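Local coordinates for protein putative Glycerophosphoryl diester phosphodiesterase (Silicibacter pomeroyi, PDB 3L12) that belongs to the glycerophosphoryl diester phosphodiesterase family of TIM-barrel proteins and holds a magnesium ion, at residues A[140-152]-A[181-193]. Sequence-based numbering, arbitrary orientation.
Sequences GDQAPYLLLELKS and PRTVMHSFDWALL. With MG (magnesium ion), chain C.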
loop_
_atom_site.group_PDB
_atom_site.type_symbol
_atom_site.label_atom_id
_atom_site.label_comp_id
_atom_site.label_asym_id
_atom_site.label_seq_id
_atom_site.Cartn_x
_atom_site.Cartn_y
_atom_site.Cartn_z
ATOM N N GLY A 140 9.941 8.548 16.573
ATOM C CA GLY A 140 10.599 8.340 17.867
ATOM C C GLY A 140 11.257 6.979 17.998
ATOM O O GLY A 140 12.074 6.576 17.154
ATOM N N ASP A 141 10.871 6.238 19.034
ATOM C CA ASP A 141 11.417 4.916 19.244
ATOM C C ASP A 141 11.010 3.972 18.128
ATOM O O ASP A 141 11.659 2.967 17.943
ATOM C CB ASP A 141 10.976 4.327 20.573
ATOM C CG ASP A 141 11.696 4.948 21.754
ATOM O OD1 ASP A 141 12.706 5.673 21.561
ATOM O OD2 ASP A 141 11.258 4.677 22.882
ATOM N N GLN A 142 9.955 4.303 17.387
ATOM C CA GLN A 142 9.544 3.481 16.247
ATOM C C GLN A 142 10.199 3.955 14.928
ATOM O O GLN A 142 9.766 3.520 13.839
ATOM C CB GLN A 142 8.013 3.477 16.128
ATOM C CG GLN A 142 7.318 3.127 17.469
ATOM C CD GLN A 142 7.859 1.844 18.069
ATOM O OE1 GLN A 142 7.997 0.835 17.355
ATOM N NE2 GLN A 142 8.156 1.857 19.394
ATOM N N ALA A 143 11.193 4.850 15.000
ATOM C CA ALA A 143 11.908 5.273 13.769
ATOM C C ALA A 143 12.544 4.054 13.125
ATOM O O ALA A 143 13.068 3.195 13.807
ATOM C CB ALA A 143 12.975 6.320 14.051
ATOM N N PRO A 144 12.485 3.953 11.796
ATOM C CA PRO A 144 13.090 2.805 11.143
ATOM C C PRO A 144 14.603 2.841 11.050
ATOM O O PRO A 144 15.229 3.909 11.192
ATOM C CB PRO A 144 12.547 2.895 9.726
ATOM C CG PRO A 144 12.252 4.311 9.548
ATOM C CD PRO A 144 11.843 4.884 10.845
ATOM N N TYR A 145 15.178 1.682 10.779
ATOM C CA TYR A 145 16.581 1.578 10.458
ATOM C C TYR A 145 16.661 2.059 9.010
ATOM O O TYR A 145 15.744 1.804 8.201
ATOM C CB TYR A 145 17.066 0.127 10.646
ATOM C CG TYR A 145 17.087 -0.183 12.103
ATOM C CD1 TYR A 145 15.946 -0.594 12.780
ATOM C CD2 TYR A 145 18.230 0.030 12.826
ATOM C CE1 TYR A 145 15.979 -0.782 14.173
ATOM C CE2 TYR A 145 18.261 -0.196 14.185
ATOM C CZ TYR A 145 17.137 -0.597 14.839
ATOM O OH TYR A 145 17.234 -0.787 16.201
ATOM N N LEU A 146 17.756 2.728 8.668
ATOM C CA LEU A 146 17.931 3.308 7.340
ATOM C C LEU A 146 19.180 2.774 6.631
ATOM O O LEU A 146 20.303 2.865 7.142
ATOM C CB LEU A 146 18.076 4.823 7.487
ATOM C CG LEU A 146 17.010 5.587 8.275
ATOM C CD1 LEU A 146 17.402 7.060 8.322
ATOM C CD2 LEU A 146 15.645 5.458 7.698
ATOM N N LEU A 147 18.976 2.218 5.453
ATOM C CA LEU A 147 20.030 1.767 4.582
ATOM C C LEU A 147 20.086 2.886 3.528
ATOM O O LEU A 147 19.316 2.922 2.569
ATOM C CB LEU A 147 19.614 0.420 4.015
ATOM C CG LEU A 147 20.620 -0.501 3.431
ATOM C CD1 LEU A 147 21.794 -0.840 4.451
ATOM C CD2 LEU A 147 19.925 -1.766 2.973
ATOM N N LEU A 148 20.990 3.834 3.767
ATOM C CA LEU A 148 21.098 5.059 2.977
ATOM C C LEU A 148 22.106 4.837 1.867
ATOM O O LEU A 148 23.333 4.768 2.076
ATOM C CB LEU A 148 21.464 6.200 3.920
ATOM C CG LEU A 148 21.468 7.611 3.382
ATOM C CD1 LEU A 148 21.502 8.550 4.578
ATOM C CD2 LEU A 148 22.607 7.903 2.366
ATOM N N GLU A 149 21.574 4.666 0.662
ATOM C CA GLU A 149 22.428 4.373 -0.509
ATOM C C GLU A 149 22.963 5.697 -1.072
ATOM O O GLU A 149 22.198 6.502 -1.634
ATOM C CB GLU A 149 21.715 3.576 -1.598
ATOM C CG GLU A 149 22.720 3.082 -2.635
ATOM C CD GLU A 149 22.167 2.357 -3.839
ATOM O OE1 GLU A 149 21.070 1.800 -3.794
ATOM O OE2 GLU A 149 22.937 2.298 -4.863
ATOM N N LEU A 150 24.266 5.910 -0.934
ATOM C CA LEU A 150 24.914 7.049 -1.570
ATOM C C LEU A 150 25.150 6.688 -3.040
ATOM O O LEU A 150 25.851 5.705 -3.311
ATOM C CB LEU A 150 26.229 7.350 -0.898
ATOM C CG LEU A 150 26.126 7.941 0.528
ATOM C CD1 LEU A 150 26.171 6.801 1.510
ATOM C CD2 LEU A 150 27.217 8.942 0.826
ATOM N N LYS A 151 24.544 7.464 -3.946
ATOM C CA LYS A 151 24.590 7.247 -5.416
ATOM C C LYS A 151 25.448 8.365 -5.975
ATOM O O LYS A 151 25.028 9.526 -6.122
ATOM C CB LYS A 151 23.181 7.221 -6.030
ATOM C CG LYS A 151 23.102 6.803 -7.511
ATOM C CD LYS A 151 23.315 5.290 -7.603
ATOM C CE LYS A 151 22.826 4.660 -8.900
ATOM N NZ LYS A 151 23.938 4.650 -9.890
ATOM N N SER A 152 26.702 8.027 -6.218
ATOM C CA SER A 152 27.634 8.982 -6.808
ATOM C C SER A 152 27.380 9.098 -8.332
ATOM O O SER A 152 26.856 8.167 -8.972
ATOM C CB SER A 152 29.049 8.516 -6.545
ATOM O OG SER A 152 29.121 7.156 -6.890
ATOM N N PRO A 181 21.780 6.848 15.270
ATOM C CA PRO A 181 21.516 5.490 15.787
ATOM C C PRO A 181 20.766 4.544 14.883
ATOM O O PRO A 181 20.637 3.329 15.204
ATOM C CB PRO A 181 20.649 5.750 17.035
ATOM C CG PRO A 181 20.967 7.131 17.448
ATOM C CD PRO A 181 21.174 7.874 16.137
ATOM N N ARG A 182 20.240 5.072 13.785
ATOM C CA ARG A 182 19.503 4.265 12.817
ATOM C C ARG A 182 20.108 4.205 11.428
ATOM O O ARG A 182 19.615 3.448 10.577
ATOM C CB ARG A 182 18.115 4.876 12.652
ATOM C CG ARG A 182 17.192 4.736 13.870
ATOM C CD ARG A 182 16.790 3.307 14.035
ATOM N NE ARG A 182 15.727 3.221 15.015
ATOM C CZ ARG A 182 15.930 3.113 16.311
ATOM N NH1 ARG A 182 17.156 3.062 16.790
ATOM N NH2 ARG A 182 14.894 3.059 17.141
ATOM N N THR A 183 21.195 4.916 11.175
ATOM C CA THR A 183 21.718 5.033 9.821
ATOM C C THR A 183 22.937 4.171 9.485
ATOM O O THR A 183 23.915 4.120 10.213
ATOM C CB THR A 183 22.103 6.507 9.559
ATOM O OG1 THR A 183 20.949 7.340 9.763
ATOM C CG2 THR A 183 22.653 6.681 8.123
ATOM N N VAL A 184 22.835 3.548 8.312
ATOM C CA VAL A 184 23.880 2.756 7.733
ATOM C C VAL A 184 24.253 3.352 6.393
ATOM O O VAL A 184 23.387 3.590 5.555
ATOM C CB VAL A 184 23.432 1.293 7.525
ATOM C CG1 VAL A 184 24.553 0.453 6.899
ATOM C CG2 VAL A 184 22.973 0.698 8.832
HETATM N N MSE A 185 25.542 3.606 6.186
HETATM C CA MSE A 185 26.041 4.176 4.953
HETATM C C MSE A 185 26.297 3.031 3.958
HETATM O O MSE A 185 27.065 2.146 4.229
HETATM C CB MSE A 185 27.266 5.017 5.258
HETATM C CG MSE A 185 26.975 6.136 6.272
HETATM SE SE MSE A 185 25.884 7.583 5.649
HETATM C CE MSE A 185 27.246 8.700 4.957
ATOM N N HIS A 186 25.640 3.093 2.799
ATOM C CA HIS A 186 25.480 1.968 1.867
ATOM C C HIS A 186 25.801 2.400 0.448
ATOM O O HIS A 186 25.346 3.465 0.035
ATOM C CB HIS A 186 24.007 1.544 2.077
ATOM C CG HIS A 186 23.455 0.461 1.210
ATOM N ND1 HIS A 186 23.769 -0.874 1.364
ATOM C CD2 HIS A 186 22.463 0.512 0.281
ATOM C CE1 HIS A 186 23.035 -1.587 0.518
ATOM N NE2 HIS A 186 22.234 -0.772 -0.141
ATOM N N SER A 187 26.578 1.603 -0.302
ATOM C CA SER A 187 26.917 2.006 -1.656
ATOM C C SER A 187 27.566 0.937 -2.499
ATOM O O SER A 187 28.214 0.021 -1.986
ATOM C CB SER A 187 27.934 3.192 -1.575
ATOM O OG SER A 187 27.990 3.947 -2.788
ATOM N N PHE A 188 27.418 1.134 -3.798
ATOM C CA PHE A 188 28.208 0.415 -4.777
ATOM C C PHE A 188 29.597 1.049 -4.873
ATOM O O PHE A 188 30.522 0.412 -5.331
ATOM C CB PHE A 188 27.611 0.462 -6.185
ATOM C CG PHE A 188 26.558 -0.583 -6.452
ATOM C CD1 PHE A 188 26.906 -1.888 -6.726
ATOM C CD2 PHE A 188 25.240 -0.229 -6.460
ATOM C CE1 PHE A 188 25.912 -2.832 -7.043
ATOM C CE2 PHE A 188 24.256 -1.195 -6.756
ATOM C CZ PHE A 188 24.620 -2.458 -7.045
ATOM N N ASP A 189 29.714 2.315 -4.503
ATOM C CA ASP A 189 30.992 3.095 -4.615
ATOM C C ASP A 189 31.785 2.802 -3.353
ATOM O O ASP A 189 31.643 3.476 -2.325
ATOM C CB ASP A 189 30.628 4.581 -4.769
ATOM C CG ASP A 189 31.787 5.448 -5.218
ATOM O OD1 ASP A 189 32.921 5.113 -4.878
ATOM O OD2 ASP A 189 31.507 6.478 -5.900
ATOM N N TRP A 190 32.624 1.784 -3.430
ATOM C CA TRP A 190 33.360 1.314 -2.293
ATOM C C TRP A 190 34.396 2.341 -1.832
ATOM O O TRP A 190 34.665 2.433 -0.646
ATOM C CB TRP A 190 33.990 -0.024 -2.647
ATOM C CG TRP A 190 33.032 -1.203 -2.711
ATOM C CD1 TRP A 190 31.675 -1.162 -2.815
ATOM C CD2 TRP A 190 33.396 -2.590 -2.746
ATOM N NE1 TRP A 190 31.166 -2.441 -2.858
ATOM C CE2 TRP A 190 32.202 -3.333 -2.835
ATOM C CE3 TRP A 190 34.609 -3.272 -2.657
ATOM C CZ2 TRP A 190 32.182 -4.726 -2.812
ATOM C CZ3 TRP A 190 34.592 -4.665 -2.681
ATOM C CH2 TRP A 190 33.373 -5.368 -2.749
ATOM N N ALA A 191 34.949 3.119 -2.765
ATOM C CA ALA A 191 35.901 4.140 -2.363
ATOM C C ALA A 191 35.177 5.165 -1.524
ATOM O O ALA A 191 35.720 5.626 -0.542
ATOM C CB ALA A 191 36.608 4.788 -3.595
ATOM N N LEU A 192 33.947 5.502 -1.906
ATOM C CA LEU A 192 33.127 6.455 -1.167
ATOM C C LEU A 192 32.842 5.955 0.251
ATOM O O LEU A 192 32.786 6.756 1.174
ATOM C CB LEU A 192 31.816 6.789 -1.911
ATOM C CG LEU A 192 31.099 8.106 -1.561
ATOM C CD1 LEU A 192 31.930 9.343 -1.941
ATOM C CD2 LEU A 192 29.686 8.165 -2.230
ATOM N N LEU A 193 32.686 4.639 0.425
ATOM C CA LEU A 193 32.452 4.067 1.748
ATOM C C LEU A 193 33.700 4.268 2.636
ATOM O O LEU A 193 33.582 4.446 3.834
ATOM C CB LEU A 193 32.037 2.588 1.668
ATOM C CG LEU A 193 30.699 2.322 1.007
ATOM C CD1 LEU A 193 30.506 0.815 0.792
ATOM C CD2 LEU A 193 29.536 2.940 1.830
HETATM MG MG MG C . 19.117 1.819 -3.984
HETATM O O HOH W 1 25.461 3.150 -4.783
HETATM O O HOH W 2 19.267 1.823 -6.113
HETATM O O HOH W 3 17.057 2.026 -4.162
#
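Arg182 lays its side chain across the ring of Tyr145, CD centred over one face and the guanidinium nearly parallel to the ring, 16° between planes, as an off-centre cation-pi pair. A bend at chi2 (-70°) carries NE to Ala143 O, 2.9 Å away and in the guanidinium plane although above that of the carbonyl. NH2 adds a weak bond to Asp141 O, while Pro144 O, buried against the arginine methylenes, has no hydrogen-bond partner.

From here strands 145-150 and 183-187 run parallel, joined by five backbone hydrogen bonds from Leu146 N to Arg182 O through Leu150 N to His186 O. Leu147 sets CG over the His186 ring, 3.7 Å from its centroid; ND1 pairs with Ser206 OG and NE2 with an unidentified molecule, probably from the crystallisation liquor. At the C-terminal end of the pair, Ser187 OG donates to Leu150 O (2.8 Å) and accepts from Asp189 N, forming an ST turn. Asp189 caps the next helix through OD1 to Leu192 N, and its OD2 takes the Ser152 hydroxyl on the anti lone pair, at 2.7 Å.

Glu149 uses its two carboxylate oxygens differently: OE1 binds magnesium at 2.0 Å, alongside Glu50 and Asp52, whereas OE2 accepts from a water that also bridges Leu150 O and Phe188 N. Linked through helix 160-176, the strands form a beta-alpha-beta unit of a TIM barrel, with the metal site at their C-terminal ends.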